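Local structure of sulfate adenylyltransferase (Allochromatium vinosum, 4DNX) at residues T97-R102 with T155-P160; Q39-A44 with R102-E107. The protein catalyses the transfer of the adenylyl group of ATP to sulfate, giving adenosine 5'-phosphosulfate and diphosphate. One frame throughout, in Å; residues are numbered along the deposited sequence.

Contact 1: residues T97-R102 with T155-P160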
ATOM      1  N   THR A  97      22.965  14.450 -20.116  1.00 28.26           N
ATOM      2  CA  THR A  97      21.852  13.751 -20.795  1.00 28.36           C
ATOM      3  C   THR A  97      20.997  12.929 -19.833  1.00 25.52           C
ATOM      4  O   THR A  97      19.950  12.418 -20.223  1.00 23.96           O
ATOM      5  CB  THR A  97      22.302  12.866 -21.982  1.00 30.65           C
ATOM      6  OG1 THR A  97      23.388  12.031 -21.574  1.00 34.20           O
ATOM      7  CG2 THR A  97      22.739  13.724 -23.158  1.00 33.85           C
ATOM      8  N   ARG A  98      21.486  12.773 -18.607  1.00 22.23           N
ATOM      9  CA  ARG A  98      20.846  11.947 -17.592  1.00 20.47           C
ATOM     10  C   ARG A  98      21.044  12.678 -16.256  1.00 17.66           C
ATOM     11  O   ARG A  98      22.188  13.069 -15.922  1.00 18.94           O
ATOM     12  CB  ARG A  98      21.531  10.593 -17.574  1.00 23.40           C
ATOM     13  CG  ARG A  98      20.912   9.558 -16.711  1.00 26.49           C
ATOM     14  CD  ARG A  98      21.346   8.220 -17.312  1.00 33.95           C
ATOM     15  NE  ARG A  98      20.940   7.122 -16.468  1.00 37.52           N
ATOM     16  CZ  ARG A  98      19.744   6.547 -16.523  1.00 41.98           C
ATOM     17  NH1 ARG A  98      18.840   6.964 -17.401  1.00 43.87           N
ATOM     18  NH2 ARG A  98      19.455   5.544 -15.703  1.00 39.01           N
ATOM     19  N   ILE A  99      19.931  12.907 -15.540  1.00 16.81           N
ATOM     20  CA  ILE A  99      19.960  13.743 -14.340  1.00 15.34           C
ATOM     21  C   ILE A  99      19.054  13.133 -13.278  1.00 14.34           C
ATOM     22  O   ILE A  99      18.215  12.274 -13.598  1.00 14.51           O
ATOM     23  CB  ILE A  99      19.514  15.192 -14.647  1.00 15.79           C
ATOM     24  CG1 ILE A  99      18.008  15.229 -15.024  1.00 17.50           C
ATOM     25  CG2 ILE A  99      20.412  15.791 -15.748  1.00 16.98           C
ATOM     26  CD1 ILE A  99      17.389  16.660 -15.070  1.00 18.31           C
ATOM     27  N   ALA A 100      19.219  13.553 -12.027  1.00 12.62           N
ATOM     28  CA  ALA A 100      18.339  13.124 -10.921  1.00 12.46           C
ATOM     29  C   ALA A 100      17.379  14.272 -10.627  1.00 13.37           C
ATOM     30  O   ALA A 100      17.785  15.442 -10.567  1.00 14.82           O
ATOM     31  CB  ALA A 100      19.159  12.779  -9.659  1.00 13.90           C
ATOM     32  N   LEU A 101      16.104  13.939 -10.482  1.00 11.67           N
ATOM     33  CA  LEU A 101      15.068  14.919 -10.060  1.00 11.75           C
ATOM     34  C   LEU A 101      14.827  14.726  -8.559  1.00 11.74           C
ATOM     35  O   LEU A 101      14.494  13.635  -8.121  1.00 11.44           O
ATOM     36  CB  LEU A 101      13.770  14.672 -10.830  1.00 12.11           C
ATOM     37  CG  LEU A 101      13.828  14.660 -12.364  1.00 12.79           C
ATOM     38  CD1 LEU A 101      12.439  14.499 -12.945  1.00 12.52           C
ATOM     39  CD2 LEU A 101      14.558  15.924 -12.927  1.00 12.40           C
ATOM     40  N   ARG A 102      15.008  15.795  -7.769  1.00 11.55           N
ATOM     41  CA  ARG A 102      14.977  15.706  -6.306  1.00 12.31           C
ATOM     42  C   ARG A 102      13.649  16.298  -5.814  1.00 11.79           C
ATOM     43  O   ARG A 102      13.119  17.196  -6.441  1.00 11.99           O
ATOM     44  CB  ARG A 102      16.170  16.427  -5.712  1.00 13.05           C
ATOM     45  CG  ARG A 102      17.487  15.590  -5.912  1.00 14.26           C
ATOM     46  CD  ARG A 102      18.701  16.263  -5.316  1.00 16.74           C
ATOM     47  NE  ARG A 102      19.857  15.349  -5.357  1.00 19.04           N
ATOM     48  CZ  ARG A 102      20.158  14.384  -4.469  1.00 20.46           C
ATOM     49  NH1 ARG A 102      19.357  14.085  -3.420  1.00 18.27           N
ATOM     50  NH2 ARG A 102      21.248  13.648  -4.674  1.00 19.90           N
ATOM     51  N   THR A 155      12.245  27.569 -17.918  1.00 18.33           N
ATOM     52  CA  THR A 155      13.058  26.574 -18.609  1.00 18.14           C
ATOM     53  C   THR A 155      12.383  25.210 -18.487  1.00 17.31           C
ATOM     54  O   THR A 155      12.271  24.666 -17.399  1.00 17.18           O
ATOM     55  CB  THR A 155      14.491  26.509 -18.025  1.00 18.66           C
ATOM     56  OG1 THR A 155      15.126  27.791 -18.171  1.00 22.00           O
ATOM     57  CG2 THR A 155      15.348  25.478 -18.776  1.00 19.55           C
ATOM     58  N   ALA A 156      11.951  24.656 -19.623  1.00 16.52           N
ATOM     59  CA  ALA A 156      11.283  23.347 -19.628  1.00 15.77           C
ATOM     60  C   ALA A 156      12.286  22.255 -19.981  1.00 16.65           C
ATOM     61  O   ALA A 156      12.987  22.361 -21.008  1.00 18.62           O
ATOM     62  CB  ALA A 156      10.161  23.365 -20.650  1.00 16.93           C
ATOM     63  N   ILE A 157      12.388  21.232 -19.132  1.00 15.90           N
ATOM     64  CA  ILE A 157      13.232  20.068 -19.447  1.00 16.01           C
ATOM     65  C   ILE A 157      12.300  18.901 -19.736  1.00 14.87           C
ATOM     66  O   ILE A 157      11.276  18.697 -19.027  1.00 13.85           O
ATOM     67  CB  ILE A 157      14.261  19.782 -18.331  1.00 16.84           C
ATOM     68  CG1 ILE A 157      13.575  19.465 -17.008  1.00 18.39           C
ATOM     69  CG2 ILE A 157      15.146  21.043 -18.147  1.00 19.97           C
ATOM     70  CD1 ILE A 157      14.562  18.898 -15.937  1.00 19.95           C
ATOM     71  N   SER A 158      12.620  18.159 -20.791  1.00 14.15           N
ATOM     72  CA  SER A 158      11.689  17.113 -21.263  1.00 13.96           C
ATOM     73  C   SER A 158      12.426  15.819 -21.543  1.00 14.43           C
ATOM     74  O   SER A 158      13.655  15.826 -21.766  1.00 15.78           O
ATOM     75  CB  SER A 158      10.918  17.563 -22.523  1.00 14.94           C
ATOM     76  OG  SER A 158      11.805  18.007 -23.550  1.00 16.65           O
ATOM     77  N   GLY A 159      11.675  14.719 -21.485  1.00 14.52           N
ATOM     78  CA  GLY A 159      12.267  13.382 -21.674  1.00 15.43           C
ATOM     79  C   GLY A 159      11.679  12.356 -20.726  1.00 14.04           C
ATOM     80  O   GLY A 159      10.960  12.723 -19.750  1.00 14.59           O
ATOM     81  N   PRO A 160      11.984  11.080 -20.963  1.00 14.98           N
ATOM     82  CA  PRO A 160      11.382   9.994 -20.197  1.00 14.03           C
ATOM     83  C   PRO A 160      11.982   9.891 -18.782  1.00 13.64           C
ATOM     84  O   PRO A 160      13.154  10.254 -18.582  1.00 13.54           O
ATOM     85  CB  PRO A 160      11.737   8.724 -21.017  1.00 15.04           C
ATOM     86  CG  PRO A 160      12.997   9.121 -21.761  1.00 17.71           C
ATOM     87  CD  PRO A 160      12.919  10.589 -22.008  1.00 16.05           C
TER
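Ile99 and Ile157 carry the same pair of torsions. In each, CG1 sits between the backbone N and the carbonyl carbon (chi1 68° in Ile99, 61° in Ile157), and an extended chi2 then sends CD1 out, away from its own strand. The two branches therefore meet tip to tip, with Ile99 CD1 3.7 Å from Ile157 CD1. Each needs its length: the CA atoms of Ile99 and Ile157 stand 10.6 Å apart, and no hydrogen bond joins the two backbones. Leu101, two residues along the same face, brings CD2 to 4.2 Å from Ile157 CD1, so that CD1 of Ile157 touches both Ile99 and Leu101. Around this small apolar cluster lie Ile93, Met115 and Val117 on the side of Ile99, Val34 beside Leu101, and Cys85 and Leu87 beside Ile157. Arg98, whose side chain leaves the other face of the strand, forms salt bridges with Glu27 and Asp116. Strand 111-116 pairs antiparallel with both 98-102 and 155-163, and the sheet curls so that these two strands face each other through their side chains. This is the buried interior of the curled mixed sheet in the PUA-like domain.

Contact 2: residues Q39-A44 with R102-E107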
ATOM      1  N   GLN A  39       4.558  20.755  -8.300  1.00 12.43           N
ATOM      2  CA  GLN A  39       3.721  20.362  -9.434  1.00 11.92           C
ATOM      3  C   GLN A  39       4.413  19.271 -10.273  1.00 11.37           C
ATOM      4  O   GLN A  39       3.804  18.239 -10.546  1.00 11.77           O
ATOM      5  CB  GLN A  39       3.326  21.587 -10.297  1.00 13.42           C
ATOM      6  CG  GLN A  39       2.697  21.198 -11.632  1.00 15.81           C
ATOM      7  CD  GLN A  39       2.260  22.437 -12.400  1.00 17.79           C
ATOM      8  OE1 GLN A  39       2.808  22.761 -13.482  1.00 18.66           O
ATOM      9  NE2 GLN A  39       1.282  23.150 -11.847  1.00 17.06           N
ATOM     10  N   ALA A  40       5.673  19.487 -10.618  1.00 10.45           N
ATOM     11  CA  ALA A  40       6.398  18.460 -11.361  1.00 10.70           C
ATOM     12  C   ALA A  40       6.539  17.178 -10.531  1.00 11.36           C
ATOM     13  O   ALA A  40       6.548  16.061 -11.087  1.00 11.88           O
ATOM     14  CB  ALA A  40       7.769  18.974 -11.796  1.00 11.81           C
ATOM     15  N   ALA A  41       6.801  17.310  -9.222  1.00 11.01           N
ATOM     16  CA  ALA A  41       6.943  16.104  -8.385  1.00 11.76           C
ATOM     17  C   ALA A  41       5.650  15.275  -8.378  1.00 11.26           C
ATOM     18  O   ALA A  41       5.680  14.033  -8.402  1.00 11.94           O
ATOM     19  CB  ALA A  41       7.414  16.477  -6.942  1.00 12.08           C
ATOM     20  N   GLY A  42       4.510  15.947  -8.292  1.00 10.72           N
ATOM     21  CA  GLY A  42       3.211  15.246  -8.329  1.00 10.34           C
ATOM     22  C   GLY A  42       3.002  14.576  -9.681  1.00 10.88           C
ATOM     23  O   GLY A  42       2.482  13.453  -9.772  1.00 10.95           O
ATOM     24  N   ASN A  43       3.407  15.266 -10.737  1.00 10.59           N
ATOM     25  CA  ASN A  43       3.311  14.726 -12.102  1.00 10.47           C
ATOM     26  C   ASN A  43       4.146  13.432 -12.129  1.00 10.38           C
ATOM     27  O   ASN A  43       3.715  12.390 -12.697  1.00 10.49           O
ATOM     28  CB  ASN A  43       3.916  15.720 -13.127  1.00 11.43           C
ATOM     29  CG  ASN A  43       3.003  16.931 -13.446  1.00 12.92           C
ATOM     30  OD1 ASN A  43       1.816  16.923 -13.157  1.00 12.99           O
ATOM     31  ND2 ASN A  43       3.579  17.951 -14.086  1.00 13.63           N
ATOM     32  N   ALA A  44       5.324  13.450 -11.494  1.00 10.16           N
ATOM     33  CA  ALA A  44       6.204  12.270 -11.517  1.00  9.91           C
ATOM     34  C   ALA A  44       5.643  11.108 -10.722  1.00  9.61           C
ATOM     35  O   ALA A  44       5.771   9.962 -11.114  1.00 11.14           O
ATOM     36  CB  ALA A  44       7.631  12.631 -10.973  1.00  9.85           C
ATOM     37  N   ARG A 102      15.008  15.795  -7.769  1.00 11.55           N
ATOM     38  CA  ARG A 102      14.977  15.706  -6.306  1.00 12.31           C
ATOM     39  C   ARG A 102      13.649  16.298  -5.814  1.00 11.79           C
ATOM     40  O   ARG A 102      13.119  17.196  -6.441  1.00 11.99           O
ATOM     41  CB  ARG A 102      16.170  16.427  -5.712  1.00 13.05           C
ATOM     42  CG  ARG A 102      17.487  15.590  -5.912  1.00 14.26           C
ATOM     43  CD  ARG A 102      18.701  16.263  -5.316  1.00 16.74           C
ATOM     44  NE  ARG A 102      19.857  15.349  -5.357  1.00 19.04           N
ATOM     45  CZ  ARG A 102      20.158  14.384  -4.469  1.00 20.46           C
ATOM     46  NH1 ARG A 102      19.357  14.085  -3.420  1.00 18.27           N
ATOM     47  NH2 ARG A 102      21.248  13.648  -4.674  1.00 19.90           N
ATOM     48  N   ASP A 103      13.131  15.747  -4.718  1.00 11.48           N
ATOM     49  CA  ASP A 103      11.788  16.021  -4.203  1.00 11.79           C
ATOM     50  C   ASP A 103      11.798  17.324  -3.356  1.00 11.42           C
ATOM     51  O   ASP A 103      12.497  17.399  -2.356  1.00 12.87           O
ATOM     52  CB  ASP A 103      11.386  14.836  -3.301  1.00 12.62           C
ATOM     53  CG  ASP A 103       9.909  14.751  -3.072  1.00 15.24           C
ATOM     54  OD1 ASP A 103       9.180  15.794  -3.120  1.00 13.68           O
ATOM     55  OD2 ASP A 103       9.431  13.591  -2.864  1.00 13.94           O
ATOM     56  N   PRO A 104      10.963  18.296  -3.732  1.00 11.29           N
ATOM     57  CA  PRO A 104      10.869  19.528  -2.927  1.00 12.72           C
ATOM     58  C   PRO A 104      10.113  19.359  -1.616  1.00 13.31           C
ATOM     59  O   PRO A 104      10.181  20.263  -0.747  1.00 15.11           O
ATOM     60  CB  PRO A 104      10.107  20.485  -3.858  1.00 12.34           C
ATOM     61  CG  PRO A 104       9.160  19.599  -4.621  1.00 11.10           C
ATOM     62  CD  PRO A 104      10.106  18.377  -4.924  1.00 11.50           C
ATOM     63  N   ASN A 105       9.430  18.231  -1.449  1.00 12.87           N
ATOM     64  CA  ASN A 105       8.492  18.065  -0.313  1.00 13.24           C
ATOM     65  C   ASN A 105       8.922  17.038   0.748  1.00 14.18           C
ATOM     66  O   ASN A 105       8.111  16.563   1.553  1.00 14.84           O
ATOM     67  CB  ASN A 105       7.114  17.700  -0.832  1.00 13.47           C
ATOM     68  CG  ASN A 105       6.484  18.809  -1.669  1.00 16.28           C
ATOM     69  OD1 ASN A 105       6.579  20.035  -1.345  1.00 18.65           O
ATOM     70  ND2 ASN A 105       5.836  18.398  -2.732  1.00 15.77           N
ATOM     71  N   VAL A 106      10.187  16.663   0.699  1.00 14.24           N
ATOM     72  CA  VAL A 106      10.804  15.773   1.690  1.00 14.70           C
ATOM     73  C   VAL A 106      12.106  16.380   2.160  1.00 16.07           C
ATOM     74  O   VAL A 106      12.950  16.780   1.324  1.00 16.04           O
ATOM     75  CB  VAL A 106      11.010  14.326   1.094  1.00 14.78           C
ATOM     76  CG1 VAL A 106      11.693  13.421   2.150  1.00 15.58           C
ATOM     77  CG2 VAL A 106       9.649  13.748   0.634  1.00 14.20           C
ATOM     78  N   GLU A 107      12.279  16.453   3.488  1.00 17.70           N
ATOM     79  CA  GLU A 107      13.466  17.101   4.107  1.00 20.56           C
ATOM     80  C   GLU A 107      14.750  16.508   3.520  1.00 20.63           C
ATOM     81  O   GLU A 107      14.888  15.282   3.416  1.00 21.22           O
ATOM     82  CB  GLU A 107      13.431  16.951   5.639  1.00 25.42           C
ATOM     83  CG  GLU A 107      14.463  17.794   6.435  1.00 32.74           C
ATOM     84  CD  GLU A 107      14.095  17.938   7.932  1.00 38.51           C
ATOM     85  OE1 GLU A 107      12.908  17.728   8.315  1.00 44.99           O
ATOM     86  OE2 GLU A 107      15.002  18.266   8.741  1.00 43.13           O
TER
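Ala41 and Pro104 make the apolar part of this contact: the methyl CB of Ala41, on helix 38-48, packs 3.9 Å from CD of the Pro104 ring. Val36 touches both residues, and Leu112 of strand 111-116 lies against Ala41 as well, so the patch extends past the two segments. A looser approach, with no bond in it, brings OD1 of Asp103 to 4.3 Å from CB of Ala41. The hydrogen bonds lie beside this packing and shape the loop. CG of Asp103 stands anti to the backbone N (chi1 -161°), which lets the carboxylate accept from the backbone two residues on. Asn105 N lies 3.0 Å from Asp103 OD1, in a fairly straight bond (160° at the hydrogen). The donor comes from above the carboxylate plane, 42° out of it. The second oxygen, OD2, is bonded to Ser167 OG, so the acid has partners on both oxygens. Asn105 in turn uses ND2 to reach Ser38 OG at the start of the alanine's helix, adding a polar tie beside the apolar one, while Asn109 ND2 bonds to the carbonyl of Asp103. A loop leaving strand 98-102 is thus laid on helix 38-48 and bent by an Asx turn.

Contacts 1 and 2 follow one piece of chain from strand 98-102 into the loop that follows it, sharing Arg102, with centres 13 Å apart. Contact 1 belongs to the buried interior of the PUA-like domain: three hydrophobic side chains meet across the curled sheet. Contact 2 is also largely buried, at Ala41 and Asp103, but Pro104 is partly exposed; there an aliphatic touch is supplemented by side-chain hydrogen bonds around it. Strand 111-116 backs both, with Met115 against Ile99 and Leu112 against Ala41. At the join, Arg102 bridges to Glu29. Further along the loop, Glu107 packs on Ser26 of the second subunit, whereas contact 1 touches no other chain of the assembly.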